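Local coordinates for aminoglycoside N(3)-acetyltransferase (Enterobacter cloacae, PDB 6NP3), which transfers an acetyl group from acetyl-CoA to the 3-amino group of 2-deoxystreptamine antibiotics such as gentamicin, probably conferring resistance to them, at residues Trp3-Val17 / Ala237-Ile249. Residues are numbered along the deposited sequence; the frame is centred on the assembly and turned at random. Where two conformers were deposited one is given.
Sequences WSKSELVRQLRDLGV and AQGPVGGAQSRLI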
ATOM      1  N   TRP A   3      -8.924   7.127 -22.674  1.00 27.12           N
ATOM      2  CA  TRP A   3      -9.305   5.739 -22.494  1.00 26.24           C
ATOM      3  C   TRP A   3     -10.676   5.637 -21.846  1.00 24.49           C
ATOM      4  O   TRP A   3     -10.987   6.360 -20.892  1.00 24.36           O
ATOM      5  CB  TRP A   3      -8.294   5.047 -21.590  1.00 25.78           C
ATOM      6  CG  TRP A   3      -6.916   5.033 -22.152  1.00 25.80           C
ATOM      7  CD1 TRP A   3      -5.883   5.852 -21.811  1.00 26.59           C
ATOM      8  CD2 TRP A   3      -6.411   4.140 -23.148  1.00 25.71           C
ATOM      9  NE1 TRP A   3      -4.771   5.539 -22.544  1.00 26.71           N
ATOM     10  CE2 TRP A   3      -5.062   4.485 -23.367  1.00 26.54           C
ATOM     11  CE3 TRP A   3      -6.966   3.085 -23.877  1.00 26.99           C
ATOM     12  CZ2 TRP A   3      -4.262   3.810 -24.274  1.00 26.90           C
ATOM     13  CZ3 TRP A   3      -6.168   2.418 -24.783  1.00 27.81           C
ATOM     14  CH2 TRP A   3      -4.831   2.787 -24.978  1.00 27.12           C
ATOM     15  N   SER A   4     -11.493   4.736 -22.375  1.00 24.47           N
ATOM     16  CA  SER A   4     -12.794   4.437 -21.809  1.00 23.74           C
ATOM     17  C   SER A   4     -12.673   3.336 -20.763  1.00 21.36           C
ATOM     18  O   SER A   4     -11.726   2.542 -20.761  1.00 20.30           O
ATOM     19  CB  SER A   4     -13.747   3.959 -22.896  1.00 24.82           C
ATOM     20  OG  SER A   4     -13.328   2.705 -23.372  1.00 25.39           O
ATOM     21  N   LYS A   5     -13.669   3.270 -19.879  0.61 20.83           N
ATOM     22  CA  LYS A   5     -13.708   2.185 -18.903  0.61 20.28           C
ATOM     23  C   LYS A   5     -13.645   0.830 -19.597  0.61 19.68           C
ATOM     24  O   LYS A   5     -12.866  -0.050 -19.210  0.61 18.96           O
ATOM     25  CB  LYS A   5     -14.964   2.289 -18.036  0.61 21.83           C
ATOM     26  CG  LYS A   5     -15.118   1.111 -17.083  0.61 23.26           C
ATOM     27  CD  LYS A   5     -16.243   1.312 -16.075  0.61 24.48           C
ATOM     28  CE  LYS A   5     -17.597   1.357 -16.744  0.61 25.11           C
ATOM     29  NZ  LYS A   5     -18.710   1.308 -15.757  0.61 26.42           N
ATOM     30  N   SER A   6     -14.467   0.639 -20.631  0.61 20.32           N
ATOM     31  CA  SER A   6     -14.490  -0.647 -21.319  0.61 20.41           C
ATOM     32  C   SER A   6     -13.107  -1.047 -21.818  0.61 20.37           C
ATOM     33  O   SER A   6     -12.716  -2.216 -21.714  0.61 19.59           O
ATOM     34  CB  SER A   6     -15.474  -0.599 -22.493  0.61 21.24           C
ATOM     35  OG  SER A   6     -15.350  -1.736 -23.334  0.61 22.40           O
ATOM     36  N   GLU A   7     -12.368  -0.111 -22.413  1.00 20.55           N
ATOM     37  CA  GLU A   7     -11.040  -0.449 -22.912  1.00 22.59           C
ATOM     38  C   GLU A   7     -10.127  -0.881 -21.770  1.00 19.47           C
ATOM     39  O   GLU A   7      -9.385  -1.867 -21.885  1.00 18.48           O
ATOM     40  CB  GLU A   7     -10.432   0.761 -23.616  1.00 26.80           C
ATOM     41  CG  GLU A   7     -11.031   1.088 -24.984  1.00 33.26           C
ATOM     42  CD  GLU A   7     -10.494   2.386 -25.560  1.00 39.31           C
ATOM     43  OE1 GLU A   7     -10.551   3.424 -24.873  1.00 39.04           O
ATOM     44  OE2 GLU A   7     -10.011   2.368 -26.708  1.00 44.63           O
ATOM     45  N   LEU A   8     -10.177  -0.151 -20.655  1.00 17.10           N
ATOM     46  CA  LEU A   8      -9.357  -0.523 -19.508  1.00 15.76           C
ATOM     47  C   LEU A   8      -9.723  -1.900 -18.985  1.00 15.38           C
ATOM     48  O   LEU A   8      -8.833  -2.686 -18.626  1.00 15.23           O
ATOM     49  CB  LEU A   8      -9.495   0.517 -18.410  1.00 15.96           C
ATOM     50  CG  LEU A   8      -9.039   1.921 -18.786  1.00 17.57           C
ATOM     51  CD1 LEU A   8      -9.309   2.879 -17.644  1.00 19.63           C
ATOM     52  CD2 LEU A   8      -7.567   1.979 -19.151  1.00 17.95           C
ATOM     53  N   VAL A   9     -11.017  -2.208 -18.900  1.00 15.26           N
ATOM     54  CA  VAL A   9     -11.425  -3.515 -18.406  1.00 15.61           C
ATOM     55  C   VAL A   9     -10.865  -4.624 -19.286  1.00 15.70           C
ATOM     56  O   VAL A   9     -10.410  -5.662 -18.793  1.00 16.07           O
ATOM     57  CB  VAL A   9     -12.959  -3.586 -18.272  1.00 16.47           C
ATOM     58  CG1 VAL A   9     -13.345  -4.987 -17.930  1.00 18.56           C
ATOM     59  CG2 VAL A   9     -13.429  -2.623 -17.214  1.00 17.29           C
ATOM     60  N   ARG A  10     -10.947  -4.454 -20.611  1.00 16.31           N
ATOM     61  CA  ARG A  10     -10.433  -5.491 -21.493  1.00 17.07           C
ATOM     62  C   ARG A  10      -8.926  -5.619 -21.342  1.00 16.94           C
ATOM     63  O   ARG A  10      -8.388  -6.727 -21.397  1.00 16.72           O
ATOM     64  CB  ARG A  10     -10.824  -5.223 -22.948  1.00 18.96           C
ATOM     65  CG  ARG A  10     -12.323  -5.054 -23.174  1.00 21.82           C
ATOM     66  CD  ARG A  10     -13.147  -6.178 -22.560  1.00 23.42           C
ATOM     67  NE  ARG A  10     -12.960  -7.468 -23.224  1.00 23.54           N
ATOM     68  CZ  ARG A  10     -13.377  -8.627 -22.731  1.00 25.63           C
ATOM     69  NH1 ARG A  10     -13.999  -8.670 -21.561  1.00 27.76           N
ATOM     70  NH2 ARG A  10     -13.161  -9.748 -23.402  1.00 27.07           N
ATOM     71  N   GLN A  11      -8.220  -4.494 -21.186  1.00 16.01           N
ATOM     72  CA  GLN A  11      -6.781  -4.558 -20.936  1.00 16.29           C
ATOM     73  C   GLN A  11      -6.454  -5.274 -19.624  1.00 15.11           C
ATOM     74  O   GLN A  11      -5.483  -6.039 -19.556  1.00 15.24           O
ATOM     75  CB  GLN A  11      -6.198  -3.150 -20.899  1.00 16.17           C
ATOM     76  CG  GLN A  11      -6.079  -2.470 -22.238  1.00 17.49           C
ATOM     77  CD  GLN A  11      -5.649  -1.041 -22.108  1.00 17.96           C
ATOM     78  OE1 GLN A  11      -6.064  -0.350 -21.199  1.00 18.48           O
ATOM     79  NE2 GLN A  11      -4.793  -0.588 -23.012  1.00 19.81           N
ATOM     80  N   LEU A  12      -7.234  -5.023 -18.568  1.00 14.84           N
ATOM     81  CA  LEU A  12      -7.007  -5.703 -17.299  1.00 14.52           C
ATOM     82  C   LEU A  12      -7.241  -7.197 -17.434  1.00 14.97           C
ATOM     83  O   LEU A  12      -6.484  -8.011 -16.887  1.00 14.41           O
ATOM     84  CB  LEU A  12      -7.898  -5.081 -16.232  1.00 14.45           C
ATOM     85  CG  LEU A  12      -7.507  -3.662 -15.803  1.00 15.00           C
ATOM     86  CD1 LEU A  12      -8.623  -2.969 -15.055  1.00 15.96           C
ATOM     87  CD2 LEU A  12      -6.253  -3.708 -14.953  1.00 15.14           C
ATOM     88  N   ARG A  13      -8.268  -7.582 -18.197  0.77 14.96           N
ATOM     89  CA  ARG A  13      -8.500  -8.998 -18.442  0.77 15.95           C
ATOM     90  C   ARG A  13      -7.327  -9.600 -19.200  0.77 15.91           C
ATOM     91  O   ARG A  13      -6.874 -10.709 -18.887  0.77 16.15           O
ATOM     92  CB  ARG A  13      -9.808  -9.178 -19.212  0.77 18.39           C
ATOM     93  CG  ARG A  13     -11.065  -8.854 -18.415  0.77 22.96           C
ATOM     94  CD  ARG A  13     -11.734 -10.137 -17.924  0.77 25.87           C
ATOM     95  NE  ARG A  13     -12.914  -9.913 -17.092  0.77 26.64           N
ATOM     96  CZ  ARG A  13     -12.866  -9.635 -15.792  0.77 25.15           C
ATOM     97  NH1 ARG A  13     -11.696  -9.527 -15.171  0.77 20.91           N
ATOM     98  NH2 ARG A  13     -13.993  -9.466 -15.116  0.77 27.26           N
ATOM     99  N   ASP A  14      -6.830  -8.887 -20.214  1.00 15.90           N
ATOM    100  CA  ASP A  14      -5.700  -9.403 -20.982  1.00 17.36           C
ATOM    101  C   ASP A  14      -4.493  -9.627 -20.082  1.00 16.70           C
ATOM    102  O   ASP A  14      -3.722 -10.567 -20.291  1.00 17.89           O
ATOM    103  CB  ASP A  14      -5.263  -8.423 -22.070  1.00 18.99           C
ATOM    104  CG  ASP A  14      -6.200  -8.351 -23.233  1.00 23.20           C
ATOM    105  OD1 ASP A  14      -7.017  -9.265 -23.400  1.00 24.97           O
ATOM    106  OD2 ASP A  14      -6.086  -7.363 -23.982  1.00 23.98           O
ATOM    107  N   LEU A  15      -4.305  -8.769 -19.085  1.00 15.99           N
ATOM    108  CA  LEU A  15      -3.163  -8.877 -18.191  1.00 15.99           C
ATOM    109  C   LEU A  15      -3.310 -10.023 -17.207  1.00 16.55           C
ATOM    110  O   LEU A  15      -2.314 -10.464 -16.617  1.00 18.46           O
ATOM    111  CB  LEU A  15      -3.060  -7.564 -17.433  1.00 16.98           C
ATOM    112  CG  LEU A  15      -1.783  -7.333 -16.647  1.00 18.02           C
ATOM    113  CD1 LEU A  15      -0.595  -7.191 -17.573  1.00 18.75           C
ATOM    114  CD2 LEU A  15      -1.948  -6.100 -15.775  1.00 17.77           C
ATOM    115  N   GLY A  16      -4.532 -10.495 -16.994  1.00 15.11           N
ATOM    116  CA  GLY A  16      -4.755 -11.637 -16.142  1.00 15.28           C
ATOM    117  C   GLY A  16      -5.611 -11.366 -14.930  1.00 14.35           C
ATOM    118  O   GLY A  16      -5.779 -12.258 -14.110  1.00 14.94           O
ATOM    119  N   VAL A  17      -6.184 -10.181 -14.804  1.00 14.08           N
ATOM    120  CA  VAL A  17      -7.148  -9.962 -13.737  1.00 13.46           C
ATOM    121  C   VAL A  17      -8.430 -10.719 -14.040  1.00 14.37           C
ATOM    122  O   VAL A  17      -8.969 -10.646 -15.151  1.00 15.93           O
ATOM    123  CB  VAL A  17      -7.449  -8.474 -13.594  1.00 13.55           C
ATOM    124  CG1 VAL A  17      -8.455  -8.267 -12.470  1.00 14.30           C
ATOM    125  CG2 VAL A  17      -6.184  -7.687 -13.274  1.00 14.42           C
ATOM    126  N   ALA A 237       2.988 -11.571 -15.932  1.00 17.33           N
ATOM    127  CA  ALA A 237       2.232 -10.997 -17.036  1.00 17.96           C
ATOM    128  C   ALA A 237       2.483  -9.501 -17.126  1.00 17.13           C
ATOM    129  O   ALA A 237       2.416  -8.783 -16.121  1.00 17.03           O
ATOM    130  CB  ALA A 237       0.735 -11.251 -16.851  1.00 20.38           C
ATOM    131  N   GLN A 238       2.779  -9.042 -18.342  1.00 18.90           N
ATOM    132  CA  GLN A 238       3.060  -7.651 -18.636  1.00 19.50           C
ATOM    133  C   GLN A 238       2.172  -7.232 -19.794  1.00 19.85           C
ATOM    134  O   GLN A 238       1.886  -8.021 -20.698  1.00 23.44           O
ATOM    135  CB  GLN A 238       4.526  -7.484 -19.027  1.00 22.47           C
ATOM    136  CG  GLN A 238       5.499  -7.879 -17.903  1.00 23.99           C
ATOM    137  CD  GLN A 238       6.851  -8.330 -18.413  1.00 26.55           C
ATOM    138  OE1 GLN A 238       7.565  -7.577 -19.068  1.00 26.06           O
ATOM    139  NE2 GLN A 238       7.202  -9.572 -18.120  1.00 26.05           N
ATOM    140  N   GLY A 239       1.761  -5.983 -19.771  1.00 17.46           N
ATOM    141  CA  GLY A 239       0.927  -5.449 -20.815  1.00 18.22           C
ATOM    142  C   GLY A 239       0.429  -4.071 -20.471  1.00 17.73           C
ATOM    143  O   GLY A 239       0.641  -3.588 -19.352  1.00 17.73           O
ATOM    144  N   PRO A 240      -0.265  -3.417 -21.406  1.00 17.71           N
ATOM    145  CA  PRO A 240      -0.683  -2.030 -21.179  1.00 18.33           C
ATOM    146  C   PRO A 240      -1.959  -1.968 -20.358  1.00 17.47           C
ATOM    147  O   PRO A 240      -2.855  -2.805 -20.506  1.00 17.70           O
ATOM    148  CB  PRO A 240      -0.960  -1.517 -22.602  1.00 18.87           C
ATOM    149  CG  PRO A 240      -1.391  -2.744 -23.343  1.00 19.67           C
ATOM    150  CD  PRO A 240      -0.514  -3.842 -22.799  1.00 19.10           C
ATOM    151  N   VAL A 241      -2.058  -0.939 -19.523  1.00 17.10           N
ATOM    152  CA  VAL A 241      -3.322  -0.469 -18.967  1.00 17.03           C
ATOM    153  C   VAL A 241      -3.344   1.024 -19.238  1.00 17.87           C
ATOM    154  O   VAL A 241      -2.443   1.747 -18.794  1.00 18.22           O
ATOM    155  CB  VAL A 241      -3.441  -0.763 -17.462  1.00 16.53           C
ATOM    156  CG1 VAL A 241      -4.705  -0.176 -16.914  1.00 17.33           C
ATOM    157  CG2 VAL A 241      -3.396  -2.266 -17.231  1.00 16.82           C
ATOM    158  N   GLY A 242      -4.303   1.470 -20.041  1.00 18.19           N
ATOM    159  CA  GLY A 242      -4.164   2.775 -20.662  1.00 18.42           C
ATOM    160  C   GLY A 242      -2.863   2.801 -21.430  1.00 19.85           C
ATOM    161  O   GLY A 242      -2.516   1.858 -22.146  1.00 20.41           O
ATOM    162  N   GLY A 243      -2.110   3.872 -21.259  1.00 20.57           N
ATOM    163  CA  GLY A 243      -0.795   3.984 -21.848  1.00 21.28           C
ATOM    164  C   GLY A 243       0.347   3.445 -21.012  1.00 21.86           C
ATOM    165  O   GLY A 243       1.511   3.606 -21.400  1.00 23.54           O
ATOM    166  N   ALA A 244       0.066   2.801 -19.885  1.00 19.94           N
ATOM    167  CA  ALA A 244       1.090   2.444 -18.908  1.00 20.22           C
ATOM    168  C   ALA A 244       1.509   0.991 -19.042  1.00 20.80           C
ATOM    169  O   ALA A 244       0.662   0.096 -19.091  1.00 19.23           O
ATOM    170  CB  ALA A 244       0.548   2.667 -17.501  1.00 20.88           C
ATOM    171  N   GLN A 245       2.816   0.753 -19.048  1.00 23.17           N
ATOM    172  CA  GLN A 245       3.317  -0.604 -18.913  1.00 25.36           C
ATOM    173  C   GLN A 245       2.959  -1.113 -17.521  1.00 19.52           C
ATOM    174  O   GLN A 245       3.299  -0.487 -16.507  1.00 19.19           O
ATOM    175  CB  GLN A 245       4.832  -0.629 -19.079  1.00 38.93           C
ATOM    176  CG  GLN A 245       5.338  -0.213 -20.440  1.00 54.01           C
ATOM    177  CD  GLN A 245       6.589   0.626 -20.349  1.00 63.95           C
ATOM    178  OE1 GLN A 245       7.687   0.110 -20.158  1.00 65.15           O
ATOM    179  NE2 GLN A 245       6.428   1.933 -20.474  1.00 64.59           N
ATOM    180  N   SER A 246       2.308  -2.270 -17.477  1.00 16.78           N
ATOM    181  CA  SER A 246       1.752  -2.799 -16.250  1.00 15.23           C
ATOM    182  C   SER A 246       2.152  -4.252 -16.061  1.00 15.54           C
ATOM    183  O   SER A 246       2.546  -4.944 -17.000  1.00 16.80           O
ATOM    184  CB  SER A 246       0.226  -2.680 -16.288  1.00 15.72           C
ATOM    185  OG  SER A 246      -0.173  -1.346 -16.502  1.00 16.39           O
ATOM    186  N   ARG A 247       2.089  -4.683 -14.805  1.00 15.72           N
ATOM    187  CA  ARG A 247       2.468  -6.022 -14.405  1.00 16.47           C
ATOM    188  C   ARG A 247       1.489  -6.512 -13.353  1.00 14.48           C
ATOM    189  O   ARG A 247       1.004  -5.731 -12.537  1.00 14.98           O
ATOM    190  CB  ARG A 247       3.846  -6.013 -13.705  1.00 20.91           C
ATOM    191  CG  ARG A 247       5.032  -5.757 -14.623  1.00 24.50           C
ATOM    192  CD  ARG A 247       6.101  -4.895 -13.933  1.00 28.27           C
ATOM    193  NE  ARG A 247       5.529  -3.616 -13.535  1.00 32.21           N
ATOM    194  CZ  ARG A 247       5.529  -2.527 -14.291  1.00 33.39           C
ATOM    195  NH1 ARG A 247       6.096  -2.537 -15.486  1.00 35.08           N
ATOM    196  NH2 ARG A 247       4.960  -1.421 -13.848  1.00 32.95           N
ATOM    197  N   LEU A 248       1.252  -7.818 -13.332  1.00 13.99           N
ATOM    198  CA  LEU A 248       0.365  -8.441 -12.350  1.00 13.20           C
ATOM    199  C   LEU A 248       1.155  -9.519 -11.626  1.00 13.27           C
ATOM    200  O   LEU A 248       1.541 -10.529 -12.216  1.00 15.38           O
ATOM    201  CB  LEU A 248      -0.881  -8.993 -13.031  1.00 14.08           C
ATOM    202  CG  LEU A 248      -1.996  -9.439 -12.107  1.00 14.28           C
ATOM    203  CD1 LEU A 248      -2.541  -8.305 -11.254  1.00 14.20           C
ATOM    204  CD2 LEU A 248      -3.124 -10.018 -12.943  1.00 16.07           C
ATOM    205  N   ILE A 249       1.423  -9.272 -10.352  1.00 13.01           N
ATOM    206  CA  ILE A 249       2.396 -10.026  -9.570  1.00 12.83           C
ATOM    207  C   ILE A 249       1.690 -10.836  -8.494  1.00 12.50           C
ATOM    208  O   ILE A 249       0.802 -10.320  -7.801  1.00 12.75           O
ATOM    209  CB  ILE A 249       3.358  -9.025  -8.894  1.00 14.04           C
ATOM    210  CG1 ILE A 249       4.180  -8.279  -9.942  1.00 15.15           C
ATOM    211  CG2 ILE A 249       4.273  -9.711  -7.888  1.00 14.74           C
ATOM    212  CD1 ILE A 249       4.863  -7.041  -9.443  1.00 16.99           C
TER
HETATM  213  O   HOH W   1      -3.212  -5.408 -21.072  1.00 18.18           O
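Q11, on helix 5-15, reaches the type II' turn V241-A244 of the beta-hairpin at one end of the enzyme's mixed sheet. The helix packs on that hairpin, running nearly antiparallel to edge strand 237-241 (172°, axes 7.7 Å apart at closest). The turn's G242 N donates to Q11 OE1 at 2.8 Å with an N-H...O angle of 152°, the donor tilted out of the amide carbonyl plane. In return Q11 NE2 gives G242 O a weak bond, so both ends of the amide are engaged by one residue. The chain lies extended beyond CG, which carries the amide past P240. A water donates to both Q11 O, 2.8 Å away, and P240 O, so one water satisfies a helix carbonyl and an edge-strand carbonyl together.

Away from the turn, along the hairpin, the side chains that meet are mostly apolar. L15 CD1 sits 3.4 Å from G239 N, whose proton goes to S246 O inside the hairpin, while CD2 turns to S246 CB and L248 CB. L12 CD2 meets V241 CG2, and both L12 and L15 also touch L158 of the neighbouring strand 156-160. At the C-terminal end of the helix, L248 CD2 rests against the Schellman motif at G16. Just ahead of the N-terminus, G242 CA lies over one face of the W3 indole, a CH-pi contact 3.4 Å from the five-membered ring's centroid and 14° off its normal.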